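Local atomic coordinates of 3' terminal uridylyl transferase (Trypanosoma brucei, PDB entry 5IDO), a protein that adds uridines from UTP to the 3' ends of guide RNAs, ribosomal RNAs and some mRNAs in the mitochondrion, serving RNA editing. Residues Val106-Ser111 and Phe371-Thr376; Val172-His177 and Asp284-Phe289; Ile315-Trp320 and Gly401-Tyr406. All coordinates share one frame; numbering follows the deposited sequence.

Contacts 1 and 2 both reach the mixed sheet of the catalytic palm, their centres about 16 Å apart. Contact 1 sets the loop 371-376 against outer strand 104-109 and contact 2 joins strands 174-177 and 285-288, with strand 124-130 running between the two sites. They meet where Phe-109 CE1 comes 4.0 Å from Ser-288 OG. Contact 3 joins helices 310-324 and 385-409, its centre about 25 Å from that of contact 1 and about 30 Å from that of contact 2. Along the chain contact 2 is nested inside contact 1, whereas contacts 1 and 3 alternate: the loop 371-376 returns to the palm between the two helices. Contacts 1 and 3 both reach UTP, which binds between palm and helical part.

Contact 1 (Val106-Ser111 and Phe371-Thr376); sequences VFIFGS and FDPRYT. With UTP (uridine 5'-triphosphate), chain B.
The carbonyl O of Val-106 accepts a hydrogen bond from Arg-90 of helix 80-100 and has Phe-371 CD1 3.7 Å away; the Phe-371 ring packs beside this bonded oxygen. Across the contact itself there are no hydrogen bonds; the loop 371-376 lies against outer strand 104-109 without joining its sheet. Phe-371 CE1 sits over one face of the Phe-107 ring, 3.5 Å from CZ and offset toward the rim. The two planes meet obliquely, at 50°, and Tyr-368 meets both rings to complete an aromatic cluster. Phe-107 reaches it because its CG is anti to the carbonyl carbon (chi1 -60°). One residue on, Ile-108 CG2 touches Pro-373 CG at 3.6 Å while its CD1 packs on the proline CD. A beta-branched chain and a rigid proline ring suit this buried spot, since neither has many conformations to give up. Gly-110, whose backbone angles call for glycine, is the N-cap of helix 111-115, and its CA lies 3.7 Å from UTP O3'. Phe-Gly-Ser here matches the glycine-serine signature that follows the first palm strand in nucleotidyltransferases of the polymerase beta type.

Contact 2 (Val172-His177 and Asp284-Phe289); sequences VPIIKH and DFALSF. Unlike the reference sequence in segment 284-289: Ala-286 (reference Asp).
His-177 directs its CG anti to the backbone N (chi1 176°), whereas Phe-285 holds CG between N and the carbonyl carbon (chi1 61°), which swings the phenyl ring under the histidine CB. The two form a hydrogen-bonded pair of neighbouring antiparallel strands, 174-177 and 285-288, in the central sheet of the nucleotidyltransferase palm. His-177 CB makes a CH-pi contact, 3.5 Å from the Phe-285 ring centroid and nearly on the ring normal. The imidazole, slid aside, barely overlaps the phenyl; its ND1 is hydrogen-bonded to Ile-283 O, and it also meets the Phe-159 ring edge-to-face.

Ile-175 and Leu-287 point the same way, their CB atoms 4.1 Å apart, and these aliphatic chains suit a buried face, where Ile-175 packs on helix 143-156 and Leu-287 on Val-128. Their backbones exchange two bonds, Ile-175 N to Leu-287 O at 2.9 Å and Leu-287 N to Ile-175 O at 2.8 Å. The other face carries Lys-176 and Ala-286, a non-hydrogen-bonded pair. Ala-286 replaces the natural aspartate at a position that, judging from relatives, is probably important for catalysis, close to Asp-125. The Lys-176 chain bends at chi3 and chi4, placing NZ 4.0 Å from Ala-286 CB and in a salt bridge with Asp-123, a probable magnesium ligand. Beyond the paired residues, one water takes over, donating to Pro-173 O at 2.7 Å and accepting from Phe-289 N at 3.1 Å.

Contact 3 (Ile315-Trp320 and Gly401-Tyr406); sequences IVLKDW and GFFYFY. With UTP (uridine 5'-triphosphate), chain B.
Phe-403 turns the CE1 edge of its ring onto the face of the Trp-320 indole, a T-shaped (edge-to-face) arrangement with planes at 80° and 4.9 Å between the centroids of the phenyl and the six-membered indole ring. It is part of a helix-helix contact in the largely helical part of the enzyme, between helices 310-324 and 385-409. Their local axes are 13.1 Å apart and inclined at 57°, so the backbones stay well separated and only long or bulky side chains can span the distance. Leucine, tryptophan and phenylalanine suit that task.

Phe-403 CE1 comes 3.4 Å from Trp-320 CZ2, toward the rim of the indole. The tryptophan is carried out there with CG anti to its own backbone N (chi1 157°). Leu-317, one turn earlier on the same helix, arrives head-on at Phe-402: its CD1 methyl lies above the centre of the ring, 3.6 Å from the centroid, in a CH-pi contact. The opposite face of Phe-402 is covered by Tyr-406 CD2, so the ring is held between a methyl and a tyrosine. The second leucine branch, CD2, slips past Phe-403 and touches CZ at 3.7 Å, bridging the two phenylalanines. Phe-402 in turn packs its CD1 over the centre of the Phe-403 ring. Outside the two segments, Trp-343 of helix 336-349 touches Leu-317 and Phe-402, while Leu-491 of helix 481-497 packs on Trp-320 and Phe-403, so four helices share this apolar region.

The same turn of helix 310-324 sends Lys-318 in a different direction, where a long, normally cationic chain suits the negatively charged triphosphate. It is extended beyond CG, and NZ bonds to UTP O3B at 3.1 Å and, weakly, to O2B at 3.3 Å.

Contact 1 (Val106-Ser111 and Phe371-Thr376)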
loop_
_atom_site.group_PDB
_atom_site.type_symbol
_atom_site.label_atom_id
_atom_site.label_comp_id
_atom_site.label_asym_id
_atom_site.label_seq_id
_atom_site.Cartn_x
_atom_site.Cartn_y
_atom_site.Cartn_z
ATOM N N VAL A 106 9.269 11.014 -8.860
ATOM C CA VAL A 106 8.775 9.750 -8.330
ATOM C C VAL A 106 8.310 9.885 -6.882
ATOM O O VAL A 106 9.065 10.298 -6.003
ATOM C CB VAL A 106 9.838 8.643 -8.429
ATOM C CG1 VAL A 106 9.314 7.349 -7.819
ATOM C CG2 VAL A 106 10.223 8.422 -9.887
ATOM N N PHE A 107 7.048 9.539 -6.657
ATOM C CA PHE A 107 6.444 9.599 -5.337
ATOM C C PHE A 107 6.196 8.183 -4.824
ATOM O O PHE A 107 5.548 7.385 -5.497
ATOM C CB PHE A 107 5.121 10.378 -5.375
ATOM C CG PHE A 107 5.253 11.816 -5.835
ATOM C CD1 PHE A 107 5.561 12.122 -7.153
ATOM C CD2 PHE A 107 5.030 12.857 -4.953
ATOM C CE1 PHE A 107 5.675 13.440 -7.573
ATOM C CE2 PHE A 107 5.131 14.180 -5.370
ATOM C CZ PHE A 107 5.455 14.468 -6.681
ATOM N N ILE A 108 6.715 7.865 -3.645
ATOM C CA ILE A 108 6.332 6.620 -2.985
ATOM C C ILE A 108 4.982 6.812 -2.307
ATOM O O ILE A 108 4.759 7.831 -1.662
ATOM C CB ILE A 108 7.367 6.165 -1.932
ATOM C CG1 ILE A 108 8.693 5.804 -2.591
ATOM C CG2 ILE A 108 6.851 4.951 -1.151
ATOM C CD1 ILE A 108 9.670 5.138 -1.635
ATOM N N PHE A 109 4.071 5.852 -2.470
ATOM C CA PHE A 109 2.854 5.844 -1.661
ATOM C C PHE A 109 2.575 4.423 -1.155
ATOM O O PHE A 109 3.340 3.506 -1.431
ATOM C CB PHE A 109 1.658 6.422 -2.442
ATOM C CG PHE A 109 1.202 5.585 -3.612
ATOM C CD1 PHE A 109 1.837 5.675 -4.841
ATOM C CD2 PHE A 109 0.108 4.737 -3.492
ATOM C CE1 PHE A 109 1.404 4.916 -5.924
ATOM C CE2 PHE A 109 -0.327 3.977 -4.567
ATOM C CZ PHE A 109 0.320 4.065 -5.785
ATOM N N GLY A 110 1.508 4.253 -0.384
ATOM C CA GLY A 110 1.185 2.947 0.166
ATOM C C GLY A 110 1.584 2.759 1.625
ATOM O O GLY A 110 1.660 3.725 2.393
ATOM N N SER A 111 1.853 1.510 2.001
ATOM C CA SER A 111 2.046 1.147 3.406
ATOM C C SER A 111 3.243 1.834 4.062
ATOM O O SER A 111 3.178 2.191 5.237
ATOM C CB SER A 111 2.186 -0.372 3.545
ATOM O OG SER A 111 3.263 -0.861 2.768
ATOM N N PHE A 371 8.766 13.043 -0.562
ATOM C CA PHE A 371 9.017 12.012 -1.571
ATOM C C PHE A 371 9.464 10.723 -0.895
ATOM O O PHE A 371 8.998 9.636 -1.228
ATOM C CB PHE A 371 10.084 12.469 -2.576
ATOM C CG PHE A 371 9.723 13.723 -3.324
ATOM C CD1 PHE A 371 8.907 13.669 -4.443
ATOM C CD2 PHE A 371 10.209 14.954 -2.915
ATOM C CE1 PHE A 371 8.576 14.825 -5.136
ATOM C CE2 PHE A 371 9.881 16.113 -3.602
ATOM C CZ PHE A 371 9.066 16.046 -4.715
ATOM N N ASP A 372 10.380 10.868 0.059
ATOM C CA ASP A 372 10.836 9.762 0.888
ATOM C C ASP A 372 10.022 9.689 2.178
ATOM O O ASP A 372 10.123 10.574 3.033
ATOM C CB ASP A 372 12.323 9.911 1.209
ATOM C CG ASP A 372 13.192 9.804 -0.020
ATOM O OD1 ASP A 372 12.751 9.186 -1.014
ATOM O OD2 ASP A 372 14.322 10.330 0.009
ATOM N N PRO A 373 9.198 8.638 2.311
ATOM C CA PRO A 373 8.360 8.416 3.493
ATOM C C PRO A 373 9.172 8.523 4.774
ATOM O O PRO A 373 10.136 7.783 4.949
ATOM C CB PRO A 373 7.838 6.993 3.289
ATOM C CG PRO A 373 7.832 6.819 1.809
ATOM C CD PRO A 373 9.034 7.568 1.311
ATOM N N ARG A 374 8.796 9.450 5.645
ATOM C CA ARG A 374 9.549 9.675 6.870
ATOM C C ARG A 374 9.485 8.442 7.766
ATOM O O ARG A 374 8.448 7.789 7.871
ATOM C CB ARG A 374 9.031 10.923 7.591
ATOM C CG ARG A 374 9.162 12.191 6.739
ATOM C CD ARG A 374 9.185 13.476 7.561
ATOM N NE ARG A 374 7.848 13.950 7.909
ATOM C CZ ARG A 374 7.256 13.725 9.077
ATOM N NH1 ARG A 374 7.882 13.034 10.017
ATOM N NH2 ARG A 374 6.038 14.195 9.307
ATOM N N TYR A 375 10.609 8.105 8.384
ATOM C CA TYR A 375 10.667 6.914 9.214
ATOM C C TYR A 375 10.239 7.197 10.646
ATOM O O TYR A 375 10.745 8.114 11.290
ATOM C CB TYR A 375 12.068 6.311 9.212
ATOM C CG TYR A 375 12.185 5.110 10.123
ATOM C CD1 TYR A 375 11.626 3.893 9.766
ATOM C CD2 TYR A 375 12.844 5.197 11.342
ATOM C CE1 TYR A 375 11.723 2.794 10.589
ATOM C CE2 TYR A 375 12.950 4.100 12.175
ATOM C CZ TYR A 375 12.384 2.901 11.793
ATOM O OH TYR A 375 12.476 1.802 12.613
ATOM N N THR A 376 9.301 6.398 11.139
ATOM C CA THR A 376 8.876 6.480 12.528
ATOM C C THR A 376 8.846 5.074 13.119
ATOM O O THR A 376 8.055 4.233 12.689
ATOM C CB THR A 376 7.492 7.146 12.669
ATOM O OG1 THR A 376 7.518 8.441 12.054
ATOM C CG2 THR A 376 7.116 7.296 14.135
HETATM P PA UTP B . -3.818 -1.523 -0.529
HETATM O O1A UTP B . -5.297 -1.724 -0.269
HETATM O O2A UTP B . -3.210 -2.091 -1.793
HETATM O O3A UTP B . -3.014 -2.010 0.784
HETATM O "O5'" UTP B . -3.541 0.059 -0.488
HETATM P PB UTP B . -1.511 -2.602 0.775
HETATM O O1B UTP B . -0.855 -2.405 -0.574
HETATM O O2B UTP B . -0.812 -2.059 2.003
HETATM O O3B UTP B . -1.805 -4.152 1.094
HETATM P PG UTP B . -2.035 -5.300 -0.011
HETATM O O1G UTP B . -2.061 -4.625 -1.359
HETATM O O2G UTP B . -3.376 -5.853 0.411
HETATM O O3G UTP B . -0.864 -6.235 0.185
HETATM C "C5'" UTP B . -2.350 0.560 -1.086
HETATM C "C4'" UTP B . -2.562 2.012 -1.468
HETATM O "O4'" UTP B . -3.330 2.081 -2.671
HETATM C "C1'" UTP B . -4.231 3.189 -2.613
HETATM C "C2'" UTP B . -4.074 3.819 -1.238
HETATM O "O2'" UTP B . -3.236 4.970 -1.355
HETATM C "C3'" UTP B . -3.359 2.769 -0.419
HETATM O "O3'" UTP B . -2.515 3.354 0.577
HETATM N N1 UTP B . -5.612 2.728 -2.798
HETATM C C6 UTP B . -5.916 1.433 -2.640
HETATM C C2 UTP B . -6.628 3.655 -3.123
HETATM O O2 UTP B . -6.336 4.862 -3.271
HETATM N N3 UTP B . -7.892 3.245 -3.288
HETATM C C4 UTP B . -8.214 1.953 -3.141
HETATM O O4 UTP B . -9.399 1.588 -3.297
HETATM C C5 UTP B . -7.232 1.020 -2.812
#

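Contact 2 (Val172-His177 and Asp284-Phe289)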
loop_
_atom_site.group_PDB
_atom_site.type_symbol
_atom_site.label_atom_id
_atom_site.label_comp_id
_atom_site.label_asym_id
_atom_site.label_seq_id
_atom_site.Cartn_x
_atom_site.Cartn_y
_atom_site.Cartn_z
ATOM N N VAL A 172 -6.046 0.708 -14.888
ATOM C CA VAL A 172 -4.939 1.590 -14.568
ATOM C C VAL A 172 -3.655 0.944 -15.067
ATOM O O VAL A 172 -3.139 0.017 -14.443
ATOM C CB VAL A 172 -4.840 1.875 -13.058
ATOM C CG1 VAL A 172 -3.645 2.771 -12.766
ATOM C CG2 VAL A 172 -6.129 2.513 -12.551
ATOM N N PRO A 173 -3.156 1.409 -16.221
ATOM C CA PRO A 173 -1.904 0.894 -16.785
ATOM C C PRO A 173 -0.735 1.101 -15.833
ATOM O O PRO A 173 -0.478 2.225 -15.406
ATOM C CB PRO A 173 -1.729 1.718 -18.065
ATOM C CG PRO A 173 -3.129 2.116 -18.445
ATOM C CD PRO A 173 -3.829 2.353 -17.132
ATOM N N ILE A 174 -0.054 0.015 -15.483
ATOM C CA ILE A 174 1.098 0.091 -14.594
ATOM C C ILE A 174 2.236 -0.784 -15.082
ATOM O O ILE A 174 2.092 -1.552 -16.036
ATOM C CB ILE A 174 0.757 -0.343 -13.149
ATOM C CG1 ILE A 174 0.429 -1.839 -13.100
ATOM C CG2 ILE A 174 -0.372 0.501 -12.573
ATOM C CD1 ILE A 174 0.158 -2.369 -11.704
ATOM N N ILE A 175 3.374 -0.647 -14.416
ATOM C CA ILE A 175 4.489 -1.560 -14.584
ATOM C C ILE A 175 4.667 -2.313 -13.272
ATOM O O ILE A 175 4.650 -1.708 -12.203
ATOM C CB ILE A 175 5.800 -0.819 -14.950
ATOM C CG1 ILE A 175 5.632 -0.033 -16.252
ATOM C CG2 ILE A 175 6.965 -1.801 -15.053
ATOM C CD1 ILE A 175 6.850 0.766 -16.636
ATOM N N LYS A 176 4.821 -3.627 -13.340
ATOM C CA LYS A 176 5.103 -4.391 -12.134
ATOM C C LYS A 176 6.465 -5.041 -12.236
ATOM O O LYS A 176 6.765 -5.718 -13.216
ATOM C CB LYS A 176 4.033 -5.455 -11.880
ATOM C CG LYS A 176 2.798 -4.931 -11.172
ATOM C CD LYS A 176 2.106 -6.036 -10.391
ATOM C CE LYS A 176 2.956 -6.503 -9.214
ATOM N NZ LYS A 176 3.038 -5.490 -8.122
ATOM N N HIS A 177 7.294 -4.829 -11.221
ATOM C CA HIS A 177 8.581 -5.496 -11.162
ATOM C C HIS A 177 8.560 -6.585 -10.107
ATOM O O HIS A 177 8.301 -6.319 -8.937
ATOM C CB HIS A 177 9.694 -4.506 -10.865
ATOM C CG HIS A 177 11.034 -5.147 -10.693
ATOM N ND1 HIS A 177 11.706 -5.151 -9.491
ATOM C CD2 HIS A 177 11.818 -5.819 -11.569
ATOM C CE1 HIS A 177 12.856 -5.785 -9.637
ATOM N NE2 HIS A 177 12.948 -6.202 -10.886
ATOM N N ASP A 284 10.363 -5.647 -5.085
ATOM C CA ASP A 284 9.103 -5.673 -5.801
ATOM C C ASP A 284 8.500 -4.272 -5.788
ATOM O O ASP A 284 8.453 -3.625 -4.745
ATOM C CB ASP A 284 8.123 -6.673 -5.171
ATOM C CG ASP A 284 8.698 -8.074 -5.058
ATOM O OD1 ASP A 284 9.404 -8.518 -5.989
ATOM O OD2 ASP A 284 8.434 -8.735 -4.030
ATOM N N PHE A 285 8.045 -3.791 -6.937
ATOM C CA PHE A 285 7.323 -2.527 -6.947
ATOM C C PHE A 285 6.262 -2.481 -8.031
ATOM O O PHE A 285 6.312 -3.239 -8.999
ATOM C CB PHE A 285 8.286 -1.335 -7.089
ATOM C CG PHE A 285 9.106 -1.324 -8.362
ATOM C CD1 PHE A 285 8.560 -0.883 -9.565
ATOM C CD2 PHE A 285 10.443 -1.691 -8.341
ATOM C CE1 PHE A 285 9.317 -0.851 -10.724
ATOM C CE2 PHE A 285 11.210 -1.655 -9.493
ATOM C CZ PHE A 285 10.644 -1.232 -10.690
ATOM N N ALA A 286 5.278 -1.610 -7.826
ATOM C CA ALA A 286 4.305 -1.258 -8.854
ATOM C C ALA A 286 4.502 0.206 -9.241
ATOM O O ALA A 286 4.607 1.070 -8.373
ATOM C CB ALA A 286 2.885 -1.498 -8.363
ATOM N N LEU A 287 4.566 0.481 -10.539
ATOM C CA LEU A 287 4.773 1.849 -11.014
ATOM C C LEU A 287 3.532 2.345 -11.748
ATOM O O LEU A 287 3.155 1.792 -12.777
ATOM C CB LEU A 287 6.012 1.915 -11.922
ATOM C CG LEU A 287 6.470 3.244 -12.556
ATOM C CD1 LEU A 287 7.937 3.149 -12.927
ATOM C CD2 LEU A 287 5.660 3.603 -13.794
ATOM N N SER A 288 2.899 3.385 -11.220
ATOM C CA SER A 288 1.741 3.976 -11.885
ATOM C C SER A 288 1.975 5.460 -12.143
ATOM O O SER A 288 2.983 6.020 -11.716
ATOM C CB SER A 288 0.475 3.775 -11.057
ATOM O OG SER A 288 0.614 4.365 -9.780
ATOM N N PHE A 289 1.036 6.100 -12.829
ATOM C CA PHE A 289 1.242 7.477 -13.262
ATOM C C PHE A 289 0.206 8.431 -12.683
ATOM O O PHE A 289 0.105 9.584 -13.112
ATOM C CB PHE A 289 1.229 7.554 -14.794
ATOM C CG PHE A 289 2.278 6.700 -15.451
ATOM C CD1 PHE A 289 3.574 7.168 -15.611
ATOM C CD2 PHE A 289 1.972 5.426 -15.900
ATOM C CE1 PHE A 289 4.546 6.383 -16.209
ATOM C CE2 PHE A 289 2.941 4.636 -16.500
ATOM C CZ PHE A 289 4.228 5.117 -16.655
HETATM O O HOH W 1 -1.200 4.477 -14.128
#

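Contact 3 (Ile315-Trp320 and Gly401-Tyr406)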
loop_
_atom_site.group_PDB
_atom_site.type_symbol
_atom_site.label_atom_id
_atom_site.label_comp_id
_atom_site.label_asym_id
_atom_site.label_seq_id
_atom_site.Cartn_x
_atom_site.Cartn_y
_atom_site.Cartn_z
ATOM N N ILE A 315 -1.834 -3.131 11.553
ATOM C CA ILE A 315 -1.047 -4.227 11.002
ATOM C C ILE A 315 -1.668 -5.576 11.354
ATOM O O ILE A 315 -1.793 -6.453 10.501
ATOM C CB ILE A 315 0.406 -4.166 11.500
ATOM C CG1 ILE A 315 1.135 -3.004 10.823
ATOM C CG2 ILE A 315 1.133 -5.479 11.228
ATOM C CD1 ILE A 315 2.533 -2.773 11.354
ATOM N N VAL A 316 -2.088 -5.734 12.603
ATOM C CA VAL A 316 -2.725 -6.980 13.015
ATOM C C VAL A 316 -4.040 -7.201 12.269
ATOM O O VAL A 316 -4.319 -8.311 11.812
ATOM C CB VAL A 316 -2.984 -7.014 14.537
ATOM C CG1 VAL A 316 -3.912 -8.164 14.897
ATOM C CG2 VAL A 316 -1.675 -7.143 15.280
ATOM N N LEU A 317 -4.838 -6.145 12.135
ATOM C CA LEU A 317 -6.146 -6.274 11.498
ATOM C C LEU A 317 -6.021 -6.640 10.023
ATOM O O LEU A 317 -6.819 -7.418 9.500
ATOM C CB LEU A 317 -6.949 -4.987 11.650
ATOM C CG LEU A 317 -7.568 -4.740 13.028
ATOM C CD1 LEU A 317 -8.398 -3.471 13.002
ATOM C CD2 LEU A 317 -8.414 -5.926 13.473
ATOM N N LYS A 318 -5.014 -6.079 9.364
ATOM C CA LYS A 318 -4.746 -6.392 7.964
ATOM C C LYS A 318 -4.472 -7.878 7.770
ATOM O O LYS A 318 -4.959 -8.488 6.822
ATOM C CB LYS A 318 -3.559 -5.580 7.448
ATOM C CG LYS A 318 -3.078 -6.019 6.072
ATOM C CD LYS A 318 -1.924 -5.167 5.568
ATOM C CE LYS A 318 -1.415 -5.705 4.239
ATOM N NZ LYS A 318 -0.327 -4.872 3.666
ATOM N N ASP A 319 -3.678 -8.447 8.668
ATOM C CA ASP A 319 -3.351 -9.865 8.610
ATOM C C ASP A 319 -4.587 -10.711 8.890
ATOM O O ASP A 319 -4.860 -11.671 8.174
ATOM C CB ASP A 319 -2.236 -10.204 9.604
ATOM C CG ASP A 319 -0.921 -9.523 9.262
ATOM O OD1 ASP A 319 -0.737 -9.127 8.090
ATOM O OD2 ASP A 319 -0.067 -9.391 10.165
ATOM N N TRP A 320 -5.328 -10.347 9.931
ATOM C CA TRP A 320 -6.575 -11.029 10.256
ATOM C C TRP A 320 -7.548 -10.964 9.089
ATOM O O TRP A 320 -8.157 -11.969 8.729
ATOM C CB TRP A 320 -7.228 -10.425 11.501
ATOM C CG TRP A 320 -8.717 -10.670 11.567
ATOM C CD1 TRP A 320 -9.349 -11.788 12.040
ATOM C CD2 TRP A 320 -9.755 -9.780 11.135
ATOM N NE1 TRP A 320 -10.712 -11.646 11.933
ATOM C CE2 TRP A 320 -10.987 -10.422 11.378
ATOM C CE3 TRP A 320 -9.760 -8.503 10.561
ATOM C CZ2 TRP A 320 -12.209 -9.832 11.070
ATOM C CZ3 TRP A 320 -10.975 -7.918 10.259
ATOM C CH2 TRP A 320 -12.182 -8.582 10.513
ATOM N N GLY A 401 -12.148 -3.876 21.493
ATOM C CA GLY A 401 -13.181 -2.884 21.275
ATOM C C GLY A 401 -13.594 -2.801 19.818
ATOM O O GLY A 401 -14.757 -2.557 19.520
ATOM N N PHE A 402 -12.638 -3.013 18.916
ATOM C CA PHE A 402 -12.884 -2.975 17.474
ATOM C C PHE A 402 -13.893 -4.039 17.075
ATOM O O PHE A 402 -14.886 -3.757 16.401
ATOM C CB PHE A 402 -11.565 -3.170 16.707
ATOM C CG PHE A 402 -11.737 -3.478 15.239
ATOM C CD1 PHE A 402 -11.854 -4.789 14.794
ATOM C CD2 PHE A 402 -11.743 -2.458 14.299
ATOM C CE1 PHE A 402 -12.005 -5.077 13.448
ATOM C CE2 PHE A 402 -11.886 -2.737 12.946
ATOM C CZ PHE A 402 -12.015 -4.049 12.521
ATOM N N PHE A 403 -13.625 -5.271 17.489
ATOM C CA PHE A 403 -14.503 -6.380 17.160
ATOM C C PHE A 403 -15.824 -6.260 17.910
ATOM O O PHE A 403 -16.864 -6.667 17.401
ATOM C CB PHE A 403 -13.812 -7.715 17.458
ATOM C CG PHE A 403 -12.707 -8.042 16.491
ATOM C CD1 PHE A 403 -13.000 -8.360 15.175
ATOM C CD2 PHE A 403 -11.381 -8.016 16.886
ATOM C CE1 PHE A 403 -11.992 -8.654 14.274
ATOM C CE2 PHE A 403 -10.370 -8.310 15.994
ATOM C CZ PHE A 403 -10.674 -8.632 14.683
ATOM N N TYR A 404 -15.798 -5.675 19.102
ATOM C CA TYR A 404 -17.048 -5.446 19.815
ATOM C C TYR A 404 -17.871 -4.358 19.123
ATOM O O TYR A 404 -19.086 -4.501 18.957
ATOM C CB TYR A 404 -16.795 -5.067 21.274
ATOM C CG TYR A 404 -18.074 -4.896 22.066
ATOM C CD1 TYR A 404 -18.758 -5.998 22.561
ATOM C CD2 TYR A 404 -18.601 -3.635 22.310
ATOM C CE1 TYR A 404 -19.927 -5.850 23.279
ATOM C CE2 TYR A 404 -19.773 -3.477 23.030
ATOM C CZ TYR A 404 -20.431 -4.589 23.511
ATOM O OH TYR A 404 -21.597 -4.441 24.229
ATOM N N PHE A 405 -17.199 -3.281 18.718
ATOM C CA PHE A 405 -17.851 -2.156 18.045
ATOM C C PHE A 405 -18.564 -2.586 16.771
ATOM O O PHE A 405 -19.701 -2.189 16.521
ATOM C CB PHE A 405 -16.824 -1.067 17.724
ATOM C CG PHE A 405 -17.390 0.119 16.991
ATOM C CD1 PHE A 405 -18.130 1.080 17.662
ATOM C CD2 PHE A 405 -17.147 0.295 15.636
ATOM C CE1 PHE A 405 -18.636 2.184 16.990
ATOM C CE2 PHE A 405 -17.647 1.401 14.959
ATOM C CZ PHE A 405 -18.391 2.346 15.639
ATOM N N TYR A 406 -17.898 -3.400 15.962
ATOM C CA TYR A 406 -18.469 -3.783 14.678
ATOM C C TYR A 406 -19.379 -5.013 14.761
ATOM O O TYR A 406 -20.114 -5.310 13.818
ATOM C CB TYR A 406 -17.351 -4.001 13.658
ATOM C CG TYR A 406 -16.772 -2.688 13.164
ATOM C CD1 TYR A 406 -17.576 -1.757 12.517
ATOM C CD2 TYR A 406 -15.434 -2.374 13.358
ATOM C CE1 TYR A 406 -17.064 -0.555 12.070
ATOM C CE2 TYR A 406 -14.910 -1.168 12.912
ATOM C CZ TYR A 406 -15.730 -0.264 12.269
ATOM O OH TYR A 406 -15.217 0.937 11.822
HETATM P PA UTP B . -3.818 -1.523 -0.529
HETATM O O1A UTP B . -5.297 -1.724 -0.269
HETATM O O2A UTP B . -3.210 -2.091 -1.793
HETATM O O3A UTP B . -3.014 -2.010 0.784
HETATM O "O5'" UTP B . -3.541 0.059 -0.488
HETATM P PB UTP B . -1.511 -2.602 0.775
HETATM O O1B UTP B . -0.855 -2.405 -0.574
HETATM O O2B UTP B . -0.812 -2.059 2.003
HETATM O O3B UTP B . -1.805 -4.152 1.094
HETATM P PG UTP B . -2.035 -5.300 -0.011
HETATM O O1G UTP B . -2.061 -4.625 -1.359
HETATM O O2G UTP B . -3.376 -5.853 0.411
HETATM O O3G UTP B . -0.864 -6.235 0.185
HETATM C "C5'" UTP B . -2.350 0.560 -1.086
HETATM C "C4'" UTP B . -2.562 2.012 -1.468
HETATM O "O4'" UTP B . -3.330 2.081 -2.671
HETATM C "C1'" UTP B . -4.231 3.189 -2.613
HETATM C "C2'" UTP B . -4.074 3.819 -1.238
HETATM O "O2'" UTP B . -3.236 4.970 -1.355
HETATM C "C3'" UTP B . -3.359 2.769 -0.419
HETATM O "O3'" UTP B . -2.515 3.354 0.577
HETATM N N1 UTP B . -5.612 2.728 -2.798
HETATM C C6 UTP B . -5.916 1.433 -2.640
HETATM C C2 UTP B . -6.628 3.655 -3.123
HETATM O O2 UTP B . -6.336 4.862 -3.271
HETATM N N3 UTP B . -7.892 3.245 -3.288
HETATM C C4 UTP B . -8.214 1.953 -3.141
HETATM O O4 UTP B . -9.399 1.588 -3.297
HETATM C C5 UTP B . -7.232 1.020 -2.812
#